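PDB 5CWG: designed helical repeat protein from Synthetic construct, which is a computationally designed repeat protein with no known natural function, built to fold into a stack of paired helices. Local coordinates for residues E46-D51 and R90-A95. Residues are numbered along the deposited sequence; the frame is centred on the assembly and turned at random.
Sequences ERAGID and RVAEAA
The 2.9 Å hydrogen bond from Ala95 N to Val91 O belongs to the helical turn that carries Ala92, the residue against which Ala48 and Ile50 pack. Ala48 presents its methyl to the backbone of that turn: CB lies 3.4 Å from Ala92 O, and Ala48 CB is 4.3 Å from Ala92 CB. Alanine suits both places, because a single methyl on each side lets the backbones approach to 5.9 Å between the CA atoms of Ala48 and Ala92.

Ile50 adds a second apolar touch. With chi1 at 63°, its CG1 is flanked by the main-chain N and C, and the extended second torsion carries CD1 forward until it is 4.2 Å from Ala92 CB. A branched, greasy side chain fits this buried position, where the Ala92 methyl meets both partners.

The chain changes direction at Gly49, and Ala48 and Ile50, which flank it in sequence, both meet Ala92. Just past helix 27-47 the chain leaves helical angles at Gly49, in a Schellman motif that includes Gly49 N donating to Glu46 O at 3.1 Å; its positive phi is easily adopted by glycine. On the outer side, Glu93 forms a salt bridge with Lys89.

The contact thus joins the C-terminal end of helix 27-47 and its following loop to helix 77-98. Ala92 also touches Ala44 of helix 27-47, while Ile50 and Ala95 both reach Leu106 of helix 103-123.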
loop_
_atom_site.group_PDB
_atom_site.type_symbol
_atom_site.label_atom_id
_atom_site.label_comp_id
_atom_site.label_asym_id
_atom_site.label_seq_id
_atom_site.Cartn_x
_atom_site.Cartn_y
_atom_site.Cartn_z
ATOM N N GLU A 46 6.732 4.733 -12.422
ATOM C CA GLU A 46 7.607 4.933 -13.577
ATOM C C GLU A 46 9.072 4.907 -13.169
ATOM O O GLU A 46 9.878 4.239 -13.821
ATOM C CB GLU A 46 7.267 6.246 -14.265
ATOM C CG GLU A 46 5.999 6.236 -15.057
ATOM C CD GLU A 46 5.524 7.597 -15.533
ATOM O OE1 GLU A 46 6.124 8.634 -15.162
ATOM O OE2 GLU A 46 4.525 7.634 -16.290
ATOM N N ARG A 47 9.429 5.614 -12.106
ATOM C CA ARG A 47 10.821 5.631 -11.664
ATOM C C ARG A 47 11.319 4.250 -11.256
ATOM O O ARG A 47 12.496 3.919 -11.429
ATOM C CB ARG A 47 11.012 6.611 -10.500
ATOM C CG ARG A 47 10.777 8.054 -10.858
ATOM C CD ARG A 47 11.214 8.973 -9.732
ATOM N NE ARG A 47 10.420 8.834 -8.511
ATOM C CZ ARG A 47 9.308 9.528 -8.263
ATOM N NH1 ARG A 47 8.844 10.407 -9.134
ATOM N NH2 ARG A 47 8.650 9.362 -7.136
ATOM N N ALA A 48 10.416 3.421 -10.722
ATOM C CA ALA A 48 10.767 2.097 -10.255
ATOM C C ALA A 48 10.692 1.037 -11.383
ATOM O O ALA A 48 10.959 -0.136 -11.135
ATOM C CB ALA A 48 9.854 1.669 -9.068
ATOM N N GLY A 49 10.290 1.442 -12.575
ATOM C CA GLY A 49 10.179 0.518 -13.692
ATOM C C GLY A 49 9.080 -0.505 -13.522
ATOM O O GLY A 49 9.189 -1.624 -14.044
ATOM N N ILE A 50 8.001 -0.117 -12.840
ATOM C CA ILE A 50 6.893 -1.035 -12.561
ATOM C C ILE A 50 5.555 -0.457 -13.002
ATOM O O ILE A 50 4.509 -0.919 -12.560
ATOM C CB ILE A 50 6.856 -1.436 -11.080
ATOM C CG1 ILE A 50 6.595 -0.232 -10.181
ATOM C CG2 ILE A 50 8.119 -2.223 -10.726
ATOM C CD1 ILE A 50 6.410 -0.553 -8.715
ATOM N N ASP A 51 5.580 0.515 -13.909
ATOM C CA ASP A 51 4.369 1.212 -14.350
ATOM C C ASP A 51 3.613 0.466 -15.456
ATOM O O ASP A 51 3.222 1.048 -16.454
ATOM C CB ASP A 51 4.668 2.651 -14.791
ATOM C CG ASP A 51 5.685 2.731 -15.892
ATOM O OD1 ASP A 51 6.695 2.005 -15.834
ATOM O OD2 ASP A 51 5.450 3.536 -16.811
ATOM N N ARG A 90 5.977 4.636 -1.234
ATOM C CA ARG A 90 6.966 3.945 -0.432
ATOM C C ARG A 90 7.244 2.532 -0.897
ATOM O O ARG A 90 8.379 2.080 -0.889
ATOM C CB ARG A 90 6.585 3.989 1.048
ATOM C CG ARG A 90 6.623 5.432 1.627
ATOM C CD ARG A 90 6.525 5.490 3.155
ATOM N NE ARG A 90 5.272 4.948 3.673
ATOM C CZ ARG A 90 4.140 5.637 3.782
ATOM N NH1 ARG A 90 4.087 6.903 3.402
ATOM N NH2 ARG A 90 3.047 5.056 4.255
ATOM N N VAL A 91 6.200 1.820 -1.299
ATOM C CA VAL A 91 6.374 0.477 -1.842
ATOM C C VAL A 91 7.210 0.521 -3.122
ATOM O O VAL A 91 8.147 -0.284 -3.290
ATOM C CB VAL A 91 5.014 -0.203 -2.073
ATOM C CG1 VAL A 91 5.156 -1.469 -2.870
ATOM C CG2 VAL A 91 4.372 -0.577 -0.733
ATOM N N ALA A 92 6.855 1.449 -4.003
ATOM C CA ALA A 92 7.592 1.585 -5.262
ATOM C C ALA A 92 9.054 1.937 -5.019
ATOM O O ALA A 92 9.939 1.424 -5.717
ATOM C CB ALA A 92 6.964 2.634 -6.098
ATOM N N GLU A 93 9.315 2.807 -4.052
ATOM C CA GLU A 93 10.683 3.173 -3.719
ATOM C C GLU A 93 11.476 1.999 -3.192
ATOM O O GLU A 93 12.650 1.813 -3.555
ATOM C CB GLU A 93 10.708 4.342 -2.703
ATOM C CG GLU A 93 10.253 5.661 -3.295
ATOM C CD GLU A 93 9.897 6.741 -2.265
ATOM O OE1 GLU A 93 9.677 6.456 -1.047
ATOM O OE2 GLU A 93 9.779 7.889 -2.714
ATOM N N ALA A 94 10.867 1.177 -2.343
ATOM C CA ALA A 94 11.527 -0.005 -1.826
ATOM C C ALA A 94 11.779 -1.014 -2.930
ATOM O O ALA A 94 12.838 -1.661 -2.972
ATOM C CB ALA A 94 10.720 -0.629 -0.693
ATOM N N ALA A 95 10.802 -1.178 -3.818
ATOM C CA ALA A 95 10.968 -2.083 -4.934
ATOM C C ALA A 95 12.146 -1.638 -5.798
ATOM O O ALA A 95 12.971 -2.455 -6.215
ATOM C CB ALA A 95 9.670 -2.146 -5.754
#